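Local structure of cytochrome C (Marichromatium purpuratum 984, 5LO9) at residues L404-G412 with V419-P427. The protein is a fused TsdBA thiosulfate dehydrogenase that carries four c-type hemes and probably passes electrons from thiosulfate oxidation along them to an acceptor. Residues are numbered along the deposited sequence; the frame is centred on the assembly and turned at random.
Sequences LCHGAEGEG and VVFPPLWGP. With HEC (heme c), chain F; EDO (1,2-ethanediol), chain Q.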
ATOM      1  N   LEU A 404      34.642 -19.134  -0.330  1.00 38.31           N
ATOM      2  CA  LEU A 404      34.217 -20.425  -0.854  1.00 47.34           C
ATOM      3  C   LEU A 404      33.016 -20.281  -1.792  1.00 40.89           C
ATOM      4  O   LEU A 404      32.908 -20.989  -2.803  1.00 39.41           O
ATOM      5  CB  LEU A 404      33.905 -21.358   0.325  1.00 42.20           C
ATOM      6  CG  LEU A 404      33.429 -22.778   0.048  1.00 40.91           C
ATOM      7  CD1 LEU A 404      34.564 -23.716  -0.429  1.00 36.51           C
ATOM      8  CD2 LEU A 404      32.790 -23.283   1.306  1.00 38.27           C
ATOM      9  N   CYS A 405      32.071 -19.419  -1.426  1.00 41.15           N
ATOM     10  CA  CYS A 405      30.854 -19.160  -2.176  1.00 36.19           C
ATOM     11  C   CYS A 405      30.958 -17.889  -3.005  1.00 43.34           C
ATOM     12  O   CYS A 405      30.722 -17.907  -4.215  1.00 40.59           O
ATOM     13  CB  CYS A 405      29.683 -19.039  -1.208  1.00 37.99           C
ATOM     14  SG  CYS A 405      29.297 -20.498  -0.260  1.00 41.54           S
ATOM     15  N   HIS A 406      31.352 -16.787  -2.372  1.00 34.47           N
ATOM     16  CA  HIS A 406      31.349 -15.512  -3.054  1.00 40.52           C
ATOM     17  C   HIS A 406      32.571 -15.280  -3.935  1.00 40.35           C
ATOM     18  O   HIS A 406      32.569 -14.299  -4.689  1.00 32.56           O
ATOM     19  CB  HIS A 406      31.220 -14.391  -2.030  1.00 35.90           C
ATOM     20  CG  HIS A 406      29.888 -14.380  -1.362  1.00 36.01           C
ATOM     21  ND1 HIS A 406      28.738 -13.988  -2.011  1.00 40.10           N
ATOM     22  CD2 HIS A 406      29.512 -14.735  -0.112  1.00 46.97           C
ATOM     23  CE1 HIS A 406      27.712 -14.087  -1.185  1.00 44.70           C
ATOM     24  NE2 HIS A 406      28.153 -14.542  -0.026  1.00 42.54           N
ATOM     25  N   GLY A 407      33.591 -16.130  -3.864  1.00 39.08           N
ATOM     26  CA  GLY A 407      34.734 -16.052  -4.758  1.00 42.73           C
ATOM     27  C   GLY A 407      35.895 -15.284  -4.143  1.00 38.18           C
ATOM     28  O   GLY A 407      35.724 -14.399  -3.298  1.00 38.05           O
ATOM     29  N   ALA A 408      37.100 -15.621  -4.576  1.00 44.34           N
ATOM     30  CA  ALA A 408      38.283 -14.964  -4.033  1.00 44.00           C
ATOM     31  C   ALA A 408      38.284 -13.467  -4.323  1.00 47.73           C
ATOM     32  O   ALA A 408      38.801 -12.669  -3.525  1.00 48.77           O
ATOM     33  CB  ALA A 408      39.513 -15.632  -4.609  1.00 33.64           C
ATOM     34  N   GLU A 409      37.725 -13.072  -5.462  1.00 48.26           N
ATOM     35  CA  GLU A 409      37.638 -11.676  -5.855  1.00 50.18           C
ATOM     36  C   GLU A 409      36.205 -11.150  -5.822  1.00 44.26           C
ATOM     37  O   GLU A 409      35.840 -10.268  -6.597  1.00 49.12           O
ATOM     38  CB  GLU A 409      38.230 -11.495  -7.243  1.00 58.17           C
ATOM     39  CG  GLU A 409      39.738 -11.731  -7.352  1.00 60.83           C
ATOM     40  CD  GLU A 409      40.119 -12.027  -8.807  1.00 89.93           C
ATOM     41  OE1 GLU A 409      39.870 -13.175  -9.270  1.00 73.29           O
ATOM     42  OE2 GLU A 409      40.584 -11.081  -9.505  1.00 92.21           O
ATOM     43  N   GLY A 410      35.379 -11.686  -4.938  1.00 38.92           N
ATOM     44  CA  GLY A 410      34.013 -11.230  -4.815  1.00 41.41           C
ATOM     45  C   GLY A 410      33.156 -11.422  -6.055  1.00 42.25           C
ATOM     46  O   GLY A 410      32.030 -10.910  -6.103  1.00 39.31           O
ATOM     47  N   GLU A 411      33.635 -12.185  -7.040  1.00 37.27           N
ATOM     48  CA  GLU A 411      32.945 -12.248  -8.329  1.00 41.30           C
ATOM     49  C   GLU A 411      31.586 -12.966  -8.268  1.00 36.97           C
ATOM     50  O   GLU A 411      30.829 -12.906  -9.239  1.00 36.66           O
ATOM     51  CB  GLU A 411      33.853 -12.922  -9.387  1.00 30.03           C
ATOM     52  CG  GLU A 411      34.095 -14.442  -9.255  1.00 53.43           C
ATOM     53  CD  GLU A 411      35.279 -14.837  -8.370  1.00 51.66           C
ATOM     54  OE1 GLU A 411      35.705 -14.062  -7.460  1.00 44.13           O
ATOM     55  OE2 GLU A 411      35.767 -15.957  -8.617  1.00 47.17           O
ATOM     56  N   GLY A 412      31.264 -13.642  -7.177  1.00 36.91           N
ATOM     57  CA  GLY A 412      30.065 -14.449  -7.126  1.00 39.80           C
ATOM     58  C   GLY A 412      30.065 -15.634  -8.106  1.00 43.71           C
ATOM     59  O   GLY A 412      31.079 -15.998  -8.727  1.00 41.53           O
ATOM     60  N   VAL A 419      21.476 -16.360 -10.336  1.00 41.06           N
ATOM     61  CA  VAL A 419      22.437 -15.980  -9.307  1.00 39.95           C
ATOM     62  C   VAL A 419      22.419 -17.049  -8.231  1.00 40.52           C
ATOM     63  O   VAL A 419      21.451 -17.158  -7.479  1.00 40.25           O
ATOM     64  CB  VAL A 419      22.124 -14.614  -8.682  1.00 44.26           C
ATOM     65  CG1 VAL A 419      23.267 -14.225  -7.760  1.00 41.06           C
ATOM     66  CG2 VAL A 419      21.926 -13.531  -9.723  1.00 50.36           C
ATOM     67  N   VAL A 420      23.519 -17.770  -8.086  1.00 40.21           N
ATOM     68  CA  VAL A 420      23.635 -18.676  -6.956  1.00 40.69           C
ATOM     69  C   VAL A 420      24.280 -17.966  -5.782  1.00 35.89           C
ATOM     70  O   VAL A 420      23.700 -17.922  -4.701  1.00 42.19           O
ATOM     71  CB  VAL A 420      24.442 -19.919  -7.332  1.00 37.44           C
ATOM     72  CG1 VAL A 420      24.597 -20.788  -6.143  1.00 39.83           C
ATOM     73  CG2 VAL A 420      23.764 -20.670  -8.424  1.00 32.73           C
ATOM     74  N   PHE A 421      25.462 -17.399  -5.990  1.00 35.99           N
ATOM     75  CA  PHE A 421      26.180 -16.667  -4.947  1.00 39.81           C
ATOM     76  C   PHE A 421      26.404 -15.256  -5.451  1.00 37.32           C
ATOM     77  O   PHE A 421      27.107 -15.064  -6.459  1.00 33.82           O
ATOM     78  CB  PHE A 421      27.510 -17.334  -4.606  1.00 40.14           C
ATOM     79  CG  PHE A 421      27.362 -18.765  -4.263  1.00 35.90           C
ATOM     80  CD1 PHE A 421      26.494 -19.140  -3.248  1.00 33.80           C
ATOM     81  CD2 PHE A 421      28.054 -19.746  -4.963  1.00 42.46           C
ATOM     82  CE1 PHE A 421      26.322 -20.460  -2.922  1.00 34.73           C
ATOM     83  CE2 PHE A 421      27.872 -21.104  -4.666  1.00 39.75           C
ATOM     84  CZ  PHE A 421      27.011 -21.458  -3.635  1.00 39.86           C
ATOM     85  N   PRO A 422      25.784 -14.254  -4.842  1.00 38.82           N
ATOM     86  CA  PRO A 422      25.834 -12.923  -5.387  1.00 36.13           C
ATOM     87  C   PRO A 422      27.244 -12.370  -5.377  1.00 36.50           C
ATOM     88  O   PRO A 422      27.967 -12.514  -4.384  1.00 33.88           O
ATOM     89  CB  PRO A 422      24.931 -12.121  -4.437  1.00 37.27           C
ATOM     90  CG  PRO A 422      24.071 -13.113  -3.810  1.00 34.15           C
ATOM     91  CD  PRO A 422      24.872 -14.337  -3.697  1.00 39.04           C
ATOM     92  N   PRO A 423      27.635 -11.690  -6.450  1.00 36.39           N
ATOM     93  CA  PRO A 423      28.819 -10.818  -6.435  1.00 32.05           C
ATOM     94  C   PRO A 423      28.718  -9.747  -5.366  1.00 32.73           C
ATOM     95  O   PRO A 423      27.707  -9.062  -5.263  1.00 37.69           O
ATOM     96  CB  PRO A 423      28.793 -10.167  -7.821  1.00 35.77           C
ATOM     97  CG  PRO A 423      27.881 -10.957  -8.620  1.00 36.92           C
ATOM     98  CD  PRO A 423      26.909 -11.627  -7.718  1.00 42.74           C
ATOM     99  N   LEU A 424      29.803  -9.552  -4.624  1.00 28.75           N
ATOM    100  CA  LEU A 424      29.822  -8.605  -3.529  1.00 30.66           C
ATOM    101  C   LEU A 424      30.576  -7.330  -3.838  1.00 31.86           C
ATOM    102  O   LEU A 424      30.527  -6.387  -3.035  1.00 28.95           O
ATOM    103  CB  LEU A 424      30.427  -9.263  -2.295  1.00 30.84           C
ATOM    104  CG  LEU A 424      29.758 -10.554  -1.843  1.00 37.06           C
ATOM    105  CD1 LEU A 424      30.411 -10.983  -0.513  1.00 39.72           C
ATOM    106  CD2 LEU A 424      28.233 -10.391  -1.687  1.00 34.38           C
ATOM    107  N   TRP A 425      31.324  -7.301  -4.927  1.00 32.58           N
ATOM    108  CA  TRP A 425      31.880  -6.055  -5.436  1.00 33.36           C
ATOM    109  C   TRP A 425      32.193  -6.255  -6.913  1.00 34.53           C
ATOM    110  O   TRP A 425      31.922  -7.314  -7.491  1.00 32.99           O
ATOM    111  CB  TRP A 425      33.098  -5.594  -4.631  1.00 36.89           C
ATOM    112  CG  TRP A 425      34.313  -6.508  -4.633  1.00 45.82           C
ATOM    113  CD1 TRP A 425      35.292  -6.549  -5.572  1.00 44.77           C
ATOM    114  CD2 TRP A 425      34.686  -7.471  -3.629  1.00 48.14           C
ATOM    115  NE1 TRP A 425      36.245  -7.478  -5.232  1.00 47.35           N
ATOM    116  CE2 TRP A 425      35.899  -8.061  -4.048  1.00 43.53           C
ATOM    117  CE3 TRP A 425      34.107  -7.902  -2.432  1.00 45.51           C
ATOM    118  CZ2 TRP A 425      36.539  -9.064  -3.328  1.00 39.45           C
ATOM    119  CZ3 TRP A 425      34.749  -8.904  -1.714  1.00 51.04           C
ATOM    120  CH2 TRP A 425      35.959  -9.472  -2.169  1.00 45.05           C
ATOM    121  N   GLY A 426      32.719  -5.214  -7.536  1.00 32.97           N
ATOM    122  CA  GLY A 426      32.922  -5.253  -8.959  1.00 33.27           C
ATOM    123  C   GLY A 426      31.699  -4.849  -9.729  1.00 37.59           C
ATOM    124  O   GLY A 426      30.661  -4.513  -9.159  1.00 47.17           O
ATOM    125  N   PRO A 427      31.798  -4.891 -11.055  1.00 40.69           N
ATOM    126  CA  PRO A 427      30.755  -4.293 -11.907  1.00 42.83           C
ATOM    127  C   PRO A 427      29.416  -5.012 -11.906  1.00 36.89           C
ATOM    128  O   PRO A 427      28.453  -4.458 -12.448  1.00 48.62           O
ATOM    129  CB  PRO A 427      31.385  -4.328 -13.307  1.00 43.83           C
ATOM    130  CG  PRO A 427      32.419  -5.409 -13.225  1.00 41.96           C
ATOM    131  CD  PRO A 427      32.958  -5.331 -11.835  1.00 36.53           C
TER
HETATM  132 FE   HEC F1004      26.946 -14.857   1.637  1.00 45.32          FE
HETATM  133  CHA HEC F1004      24.147 -13.345   0.201  1.00 32.16           C
HETATM  134  CHB HEC F1004      28.213 -11.745   2.597  1.00 38.06           C
HETATM  135  CHC HEC F1004      29.467 -16.454   3.393  1.00 36.70           C
HETATM  136  CHD HEC F1004      26.047 -17.935   0.158  1.00 35.73           C
HETATM  137  NA  HEC F1004      26.302 -12.885   1.425  1.00 36.42           N
HETATM  138  C1A HEC F1004      25.178 -12.483   0.812  1.00 34.70           C
HETATM  139  C2A HEC F1004      25.046 -11.001   0.816  1.00 32.82           C
HETATM  140  C3A HEC F1004      26.222 -10.538   1.529  1.00 35.00           C
HETATM  141  C4A HEC F1004      26.943 -11.797   1.854  1.00 35.97           C
HETATM  142  CMA HEC F1004      26.568  -9.113   1.834  1.00 36.87           C
HETATM  143  CAA HEC F1004      23.968 -10.119   0.275  1.00 30.18           C
HETATM  144  CBA HEC F1004      24.616  -9.134  -0.704  1.00 44.03           C
HETATM  145  CGA HEC F1004      24.188  -9.318  -2.134  1.00 39.62           C
HETATM  146  O1A HEC F1004      23.353 -10.198  -2.396  1.00 36.16           O
HETATM  147  O2A HEC F1004      24.714  -8.569  -2.985  1.00 43.29           O
HETATM  148  NB  HEC F1004      28.542 -14.206   2.790  1.00 37.01           N
HETATM  149  C1B HEC F1004      28.890 -12.954   3.054  1.00 35.83           C
HETATM  150  C2B HEC F1004      30.088 -12.859   3.918  1.00 33.43           C
HETATM  151  C3B HEC F1004      30.453 -14.250   4.162  1.00 40.65           C
HETATM  152  C4B HEC F1004      29.406 -14.996   3.425  1.00 37.75           C
HETATM  153  CMB HEC F1004      30.765 -11.627   4.398  1.00 38.50           C
HETATM  154  CAB HEC F1004      31.583 -14.803   4.990  1.00 33.39           C
HETATM  155  CBB HEC F1004      31.378 -14.307   6.401  1.00 31.72           C
HETATM  156  NC  HEC F1004      27.642 -16.827   1.749  1.00 44.88           N
HETATM  157  C1C HEC F1004      28.647 -17.260   2.496  1.00 36.50           C
HETATM  158  C2C HEC F1004      28.940 -18.692   2.326  1.00 35.44           C
HETATM  159  C3C HEC F1004      27.943 -19.141   1.373  1.00 35.02           C
HETATM  160  C4C HEC F1004      27.202 -17.888   1.069  1.00 42.63           C
HETATM  161  CMC HEC F1004      30.032 -19.468   2.985  1.00 43.00           C
HETATM  162  CAC HEC F1004      27.709 -20.490   0.744  1.00 37.45           C
HETATM  163  CBC HEC F1004      27.564 -21.661   1.657  1.00 42.19           C
HETATM  164  ND  HEC F1004      25.376 -15.513   0.430  1.00 40.01           N
HETATM  165  C1D HEC F1004      25.182 -16.755  -0.038  1.00 38.46           C
HETATM  166  C2D HEC F1004      23.930 -16.848  -0.836  1.00 36.71           C
HETATM  167  C3D HEC F1004      23.374 -15.507  -0.805  1.00 34.15           C
HETATM  168  C4D HEC F1004      24.345 -14.762   0.008  1.00 34.14           C
HETATM  169  CMD HEC F1004      23.337 -18.026  -1.520  1.00 38.47           C
HETATM  170  CAD HEC F1004      22.121 -15.054  -1.470  1.00 43.27           C
HETATM  171  CBD HEC F1004      20.969 -15.567  -0.611  1.00 39.05           C
HETATM  172  CGD HEC F1004      19.801 -16.072  -1.449  1.00 37.69           C
HETATM  173  O1D HEC F1004      19.838 -16.101  -2.692  1.00 42.25           O
HETATM  174  O2D HEC F1004      18.801 -16.487  -0.856  1.00 49.41           O
HETATM  175  C1  EDO Q1015      32.733 -20.206  -6.751  1.00 65.92           C
HETATM  176  O1  EDO Q1015      32.739 -18.817  -6.356  1.00 49.45           O
HETATM  177  C2  EDO Q1015      32.457 -21.178  -5.572  1.00 54.81           C
HETATM  178  O2  EDO Q1015      32.103 -22.546  -5.953  1.00 53.15           O
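Leu424 lays its CD1 methyl over one face of the His406 imidazole, 3.8 Å from the ring centroid, the two side chains crossing at about a right angle. The same ring is gripped from two ends: His406 NE2 binds the heme iron at 2.1 Å. At the other, His406 ND1 donates to Pro422 O at 2.9 Å, meeting that oxygen in the carbonyl plane. This hydrogen bond, with Leu424 CD1 packed on one face, should hold the imidazole's rotation about the Fe-NE2 bond, and it probably makes the ring a stronger electron donor to the metal. Cys405, its SG bonded to heme CAC, sets CB over one face of the Phe421 ring, with SG 4.3 Å from the ring centroid; Val420 CG1 covers the opposite face. Farther from the heme, Leu424 N donates to Gly410 O at 3.0 Å. Gly410 closes a type I turn begun at Gly407, and its CA makes a CH-pi contact over the face of the Trp425 six-membered ring, 3.6 Å from the centroid; a side chain on Gly410 would point into the indole, and its positive phi also suits a glycine. Chi1 of 63° places Trp425 CG between its backbone N and carbonyl carbon and lets the indole lie against this turn, while His473 stacks on the ring. Without the indole, as with an alanine here, Gly410 would probably lose the ring that covers it and His473 its stacking partner. With Met450 as the second axial ligand, this is the proximal side of a class I cytochrome c heme: CXXCH motif, axial histidine, and a proline carbonyl holding its ND1.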